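PDB 2Y6U: peroxisomal membrane protein LPX1 from Saccharomyces cerevisiae, which hydrolyses acyl esters in peroxisomes, with esterase, triacylglycerol lipase and phospholipase A activity. Local coordinates for residues Y217-S222 / I231-I236; R52-F57 / H135-V140. All coordinates share one frame; numbering follows the deposited sequence. Where two conformers were deposited one is given.

Interaction 1 (Y217-S222 / I231-I236); sequences YMRNGS and ILQNII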
loop_
_atom_site.group_PDB
_atom_site.type_symbol
_atom_site.label_atom_id
_atom_site.label_comp_id
_atom_site.label_asym_id
_atom_site.label_seq_id
_atom_site.Cartn_x
_atom_site.Cartn_y
_atom_site.Cartn_z
ATOM N N TYR A 217 36.475 -17.833 -4.936
ATOM C CA TYR A 217 35.904 -16.579 -4.448
ATOM C C TYR A 217 34.720 -16.788 -3.469
ATOM O O TYR A 217 34.690 -16.180 -2.388
ATOM C CB TYR A 217 35.522 -15.661 -5.623
ATOM C CG TYR A 217 34.872 -14.415 -5.149
ATOM C CD1 TYR A 217 35.614 -13.323 -4.729
ATOM C CD2 TYR A 217 33.482 -14.345 -5.084
ATOM C CE1 TYR A 217 34.970 -12.170 -4.264
ATOM C CE2 TYR A 217 32.849 -13.227 -4.640
ATOM C CZ TYR A 217 33.591 -12.140 -4.231
ATOM O OH TYR A 217 32.865 -11.062 -3.772
ATOM N N MET A 218 33.748 -17.629 -3.805
ATOM C CA MET A 218 32.569 -17.736 -2.912
ATOM C C MET A 218 33.047 -18.162 -1.508
ATOM O O MET A 218 32.620 -17.588 -0.527
ATOM C CB MET A 218 31.498 -18.679 -3.478
ATOM C CG MET A 218 30.901 -18.171 -4.743
ATOM S SD MET A 218 30.023 -16.549 -4.495
ATOM C CE MET A 218 28.520 -17.193 -3.696
ATOM N N ARG A 219 33.995 -19.103 -1.434
ATOM C CA ARG A 219 34.414 -19.672 -0.137
ATOM C C ARG A 219 35.472 -18.819 0.582
ATOM O O ARG A 219 35.663 -18.980 1.795
ATOM C CB ARG A 219 34.930 -21.113 -0.311
ATOM C CG ARG A 219 33.867 -22.089 -0.767
ATOM C CD ARG A 219 34.359 -23.535 -0.853
ATOM N NE ARG A 219 33.250 -24.364 -1.342
ATOM C CZ ARG A 219 32.190 -24.742 -0.618
ATOM N NH1 ARG A 219 32.066 -24.433 0.658
ATOM N NH2 ARG A 219 31.257 -25.506 -1.170
ATOM N N ASN A 220 36.139 -17.905 -0.143
ATOM C CA ASN A 220 37.228 -17.079 0.445
ATOM C C ASN A 220 37.095 -15.568 0.387
ATOM O O ASN A 220 37.775 -14.876 1.167
ATOM C CB ASN A 220 38.562 -17.418 -0.201
ATOM C CG ASN A 220 38.963 -18.801 0.038
ATOM O OD1 ASN A 220 39.544 -19.104 1.073
ATOM N ND2 ASN A 220 38.734 -19.666 -0.942
ATOM N N GLY A 221 36.326 -15.040 -0.556
ATOM C CA GLY A 221 36.315 -13.588 -0.770
ATOM C C GLY A 221 34.931 -12.947 -0.743
ATOM O O GLY A 221 34.812 -11.728 -0.723
ATOM N N SER A 222 33.884 -13.742 -0.688
ATOM C CA SER A 222 32.545 -13.200 -0.656
ATOM C C SER A 222 32.174 -12.808 0.802
ATOM O O SER A 222 32.960 -13.042 1.742
ATOM C CB SER A 222 31.556 -14.257 -1.166
ATOM O OG SER A 222 31.324 -15.246 -0.163
ATOM N N ILE A 231 24.408 -23.810 4.061
ATOM C CA ILE A 231 23.860 -22.602 3.463
ATOM C C ILE A 231 24.806 -22.013 2.407
ATOM O O ILE A 231 24.398 -21.640 1.327
ATOM C CB ILE A 231 23.474 -21.552 4.557
ATOM C CG1 ILE A 231 22.400 -22.163 5.490
ATOM C CG2 ILE A 231 22.947 -20.243 3.995
ATOM C CD1 ILE A 231 21.937 -21.207 6.655
ATOM N N LEU A 232 26.078 -22.041 2.701
ATOM C CA LEU A 232 27.093 -21.656 1.720
ATOM C C LEU A 232 27.018 -22.508 0.444
ATOM O O LEU A 232 26.988 -21.964 -0.678
ATOM C CB LEU A 232 28.463 -21.732 2.382
ATOM C CG LEU A 232 29.660 -21.330 1.541
ATOM C CD1 LEU A 232 29.397 -19.924 0.947
ATOM C CD2 LEU A 232 30.949 -21.411 2.456
ATOM N N GLN A 233 26.893 -23.822 0.604
ATOM C CA GLN A 233 26.757 -24.717 -0.537
ATOM C C GLN A 233 25.462 -24.345 -1.273
ATOM O O GLN A 233 25.477 -24.291 -2.483
ATOM C CB GLN A 233 26.712 -26.190 -0.117
ATOM C CG GLN A 233 26.756 -27.193 -1.312
ATOM C CD GLN A 233 28.035 -27.060 -2.098
ATOM O OE1 GLN A 233 29.106 -27.225 -1.533
ATOM N NE2 GLN A 233 27.938 -26.796 -3.406
ATOM N N ASN A 234 24.352 -24.139 -0.567
ATOM C CA ASN A 234 23.099 -23.715 -1.242
ATOM C C ASN A 234 23.246 -22.390 -1.997
ATOM O O ASN A 234 22.735 -22.258 -3.113
ATOM C CB ASN A 234 21.997 -23.525 -0.254
ATOM C CG ASN A 234 21.561 -24.792 0.356
ATOM O OD1 ASN A 234 21.860 -25.913 -0.181
ATOM N ND2 ASN A 234 20.851 -24.664 1.510
ATOM N N ILE A 235 23.974 -21.432 -1.382
ATOM C CA ILE A 235 24.255 -20.140 -2.029
ATOM C C ILE A 235 25.061 -20.375 -3.304
ATOM O O ILE A 235 24.745 -19.825 -4.365
ATOM C CB ILE A 235 24.967 -19.149 -1.082
ATOM C CG1 ILE A 235 23.994 -18.654 -0.001
ATOM C CG2 ILE A 235 25.555 -17.987 -1.877
ATOM C CD1 ILE A 235 24.678 -17.941 1.227
ATOM N N ILE A 236 26.111 -21.173 -3.196
ATOM C CA ILE A 236 26.990 -21.443 -4.324
ATOM C C ILE A 236 26.234 -22.038 -5.491
ATOM O O ILE A 236 26.363 -21.590 -6.641
ATOM C CB ILE A 236 28.198 -22.319 -3.891
ATOM C CG1 ILE A 236 29.154 -21.491 -3.004
ATOM C CG2 ILE A 236 28.904 -22.936 -5.138
ATOM C CD1 ILE A 236 30.182 -22.351 -2.072
#
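Arg219 lays one face of its guanidinium over the end of Ile236: methyl CD1 sits above the centre of the flat group, 3.4 Å from CZ, and the two side chains cross at about a right angle. The reach is made by a chain extended from CG to NE (chi2 -176°), long enough to carry the charged group across to helix 229-239. There NH2 comes within 2.8 Å of Gln233 OE1, which lies at the guanidinium edge; with the N-H turned well off line (117°) and the two planes 42° apart, this is a weak hydrogen bond. The amide of Gln233 has a firmer partner through NE2, which bonds to Asp237 a turn further along its own helix. Leu232 CD2 approaches NH1 of Arg219 obliquely at 3.7 Å. With an alanine at the position of Arg219, the CD1 methyl of Ile236 is likely to lose the flat group over it and Gln233 OE1 this donor. Deeper in the contact, Met218 is bent at both chi2 and chi3, which brings its CE methyl round to Ile235 CG2 at 3.6 Å, while its CB slides past Ile236 CG1 at 3.7 Å. The carbonyl O of Met218 is taken by Ser222 OG, 2.7 Å away, just after helix 211-220 ends. Helix 211-220 thus packs through its last turn against helix 229-239; Tyr214 of the former also bonds to Ile236 O, while Ile235 on the latter touches the loop at Val66.

Interaction 2 (R52-F57 / H135-V140); sequences RLNLVF and HPALNV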
loop_
_atom_site.group_PDB
_atom_site.type_symbol
_atom_site.label_atom_id
_atom_site.label_comp_id
_atom_site.label_asym_id
_atom_site.label_seq_id
_atom_site.Cartn_x
_atom_site.Cartn_y
_atom_site.Cartn_z
ATOM N N ARG A 52 -3.778 -22.174 11.102
ATOM C CA ARG A 52 -2.812 -22.253 10.093
ATOM C C ARG A 52 -1.743 -21.153 10.345
ATOM O O ARG A 52 -2.081 -19.980 10.440
ATOM C CB ARG A 52 -3.442 -21.924 8.743
ATOM C CG ARG A 52 -4.039 -23.051 7.918
ATOM C CD ARG A 52 -5.405 -23.313 8.307
ATOM N NE ARG A 52 -6.341 -23.411 7.173
ATOM C CZ ARG A 52 -7.581 -23.927 7.262
ATOM N NH1 ARG A 52 -8.043 -24.431 8.420
ATOM N NH2 ARG A 52 -8.369 -23.942 6.177
ATOM N N LEU A 53 -0.471 -21.531 10.333
ATOM C CA LEU A 53 0.607 -20.542 10.409
ATOM C C LEU A 53 1.193 -20.389 9.043
ATOM O O LEU A 53 1.544 -21.361 8.365
ATOM C CB LEU A 53 1.727 -20.914 11.384
ATOM C CG LEU A 53 1.380 -21.026 12.868
ATOM C CD1 LEU A 53 2.539 -21.659 13.611
ATOM C CD2 LEU A 53 1.068 -19.666 13.475
ATOM N N ASN A 54 1.279 -19.145 8.612
ATOM C CA ASN A 54 1.910 -18.824 7.360
ATOM C C ASN A 54 3.150 -17.953 7.652
ATOM O O ASN A 54 3.056 -17.012 8.436
ATOM C CB ASN A 54 0.948 -18.022 6.447
ATOM C CG ASN A 54 -0.306 -18.791 6.119
ATOM O OD1 ASN A 54 -0.180 -19.936 5.701
ATOM N ND2 ASN A 54 -1.490 -18.251 6.413
ATOM N N LEU A 55 4.240 -18.274 7.022
ATOM C CA LEU A 55 5.492 -17.599 7.212
ATOM C C LEU A 55 6.019 -17.024 5.959
ATOM O O LEU A 55 6.035 -17.696 4.937
ATOM C CB LEU A 55 6.520 -18.585 7.781
ATOM C CG LEU A 55 6.506 -18.938 9.237
ATOM C CD1 LEU A 55 5.252 -19.201 9.882
ATOM C CD2 LEU A 55 7.528 -20.163 9.527
ATOM N N VAL A 56 6.511 -15.786 6.029
ATOM C CA VAL A 56 7.018 -15.120 4.859
ATOM C C VAL A 56 8.444 -14.632 5.179
ATOM O O VAL A 56 8.622 -13.967 6.138
ATOM C CB VAL A 56 6.163 -13.923 4.456
ATOM C CG1 VAL A 56 6.788 -13.206 3.233
ATOM C CG2 VAL A 56 4.672 -14.399 4.169
ATOM N N PHE A 57 9.433 -15.091 4.426
ATOM C CA PHE A 57 10.837 -14.785 4.770
ATOM C C PHE A 57 11.431 -13.870 3.689
ATOM O O PHE A 57 11.298 -14.152 2.501
ATOM C CB PHE A 57 11.709 -16.039 4.748
ATOM C CG PHE A 57 11.541 -16.941 5.934
ATOM C CD1 PHE A 57 10.543 -17.921 5.944
ATOM C CD2 PHE A 57 12.372 -16.817 7.038
ATOM C CE1 PHE A 57 10.407 -18.766 7.043
ATOM C CE2 PHE A 57 12.249 -17.673 8.122
ATOM C CZ PHE A 57 11.243 -18.640 8.118
ATOM N N HIS A 135 -7.931 -19.579 6.383
ATOM C CA HIS A 135 -8.572 -19.254 7.686
ATOM C C HIS A 135 -8.849 -20.478 8.628
ATOM O O HIS A 135 -9.355 -21.503 8.162
ATOM C CB HIS A 135 -9.922 -18.536 7.397
ATOM C CG HIS A 135 -10.627 -18.023 8.625
ATOM N ND1 HIS A 135 -10.252 -16.855 9.263
ATOM C CD2 HIS A 135 -11.679 -18.516 9.327
ATOM C CE1 HIS A 135 -11.029 -16.663 10.318
ATOM N NE2 HIS A 135 -11.911 -17.653 10.376
ATOM N N PRO A 136 -8.593 -20.358 9.946
ATOM C CA PRO A 136 -8.046 -19.250 10.731
ATOM C C PRO A 136 -6.531 -19.242 10.673
ATOM O O PRO A 136 -5.919 -20.279 10.959
ATOM C CB PRO A 136 -8.447 -19.592 12.157
ATOM C CG PRO A 136 -8.534 -21.054 12.186
ATOM C CD PRO A 136 -8.840 -21.534 10.790
ATOM N N ALA A 137 -5.952 -18.087 10.358
ATOM C CA ALA A 137 -4.565 -18.035 9.997
ATOM C C ALA A 137 -3.869 -17.072 10.962
ATOM O O ALA A 137 -4.503 -16.149 11.524
ATOM C CB ALA A 137 -4.448 -17.528 8.605
ATOM N N LEU A 138 -2.594 -17.320 11.165
ATOM C CA LEU A 138 -1.712 -16.344 11.752
ATOM C C LEU A 138 -0.487 -16.249 10.842
ATOM O O LEU A 138 0.057 -17.236 10.440
ATOM C CB LEU A 138 -1.255 -16.756 13.143
ATOM C CG LEU A 138 -2.355 -16.688 14.250
ATOM C CD1 LEU A 138 -1.883 -17.284 15.616
ATOM C CD2 LEU A 138 -2.956 -15.204 14.489
ATOM N N ASN A 139 -0.134 -15.013 10.522
ATOM C CA ASN A 139 0.879 -14.792 9.550
ATOM C C ASN A 139 2.056 -14.137 10.201
ATOM O O ASN A 139 1.882 -13.147 10.941
ATOM C CB ASN A 139 0.317 -13.858 8.510
ATOM C CG ASN A 139 -0.922 -14.434 7.742
ATOM O OD1 ASN A 139 -0.991 -15.626 7.450
ATOM N ND2 ASN A 139 -1.959 -13.578 7.564
ATOM N N VAL A 140 3.229 -14.601 9.849
ATOM C CA VAL A 140 4.471 -14.142 10.473
ATOM C C VAL A 140 5.437 -13.729 9.373
ATOM O O VAL A 140 5.531 -14.426 8.369
ATOM C CB VAL A 140 5.138 -15.278 11.224
ATOM C CG1 VAL A 140 6.527 -14.764 11.915
ATOM C CG2 VAL A 140 4.159 -15.964 12.187
#
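Asn54 and Asn139 stand side by side on one face of the sheet and point the same way, their amides nearly coplanar at 26°. Asn54 ND2 gives a straight hydrogen bond to Asn139 OD1 (2.9 Å, 160°), with OD1 in the plane of the donor amide. The partners of the remaining amide atoms lie on the flanks: Leu161 O accepts from Asn139 ND2, and Lys88 N bonds weakly to Asn54 OD1. On the other face the pairing is apolar: Leu55 runs alongside Val140, CD1 to CG2 4.1 Å. Near the start of strand 51-58, on the face of the asparagines, Arg52, bent at chi2 and chi3, turns a guanidinium face onto His135 O, which sits over its centre 3.1 Å from CZ; no hydrogen bond forms between them. The strands run parallel, joined by five backbone bonds from Arg52 N to Pro136 O (2.9 Å) through to Val56 N with Val140 O (2.9 Å). Backbone bonding thus sets the register, and the buried amide pair adds a polar link across it, while the carbonyl oxygen over Arg52 probably offers its positive charge some electrostatic compensation.

Overall arrangement
The two contacts belong to different parts of one alpha/beta-hydrolase chain. Interaction 2 joins neighbouring parallel strands inside the eight-stranded sheet, whereas interaction 1 pairs two helices from the region inserted between strands 164-168 and 286-292, where this fold commonly carries its cap. The centres of interactions 1 and 2 are 31 Å apart and their nearest atoms about 10 Å apart, so they do not touch. Strand 137-144 leads from interaction 2 into a GxSxG sequence with Gly143, Ser145 and Gly147, consistent with the nucleophile elbow of the family. In interaction 1, the side chain of Met218 lies about 3 Å from a bound glycerol, probably from crystallisation, which may mark a pocket.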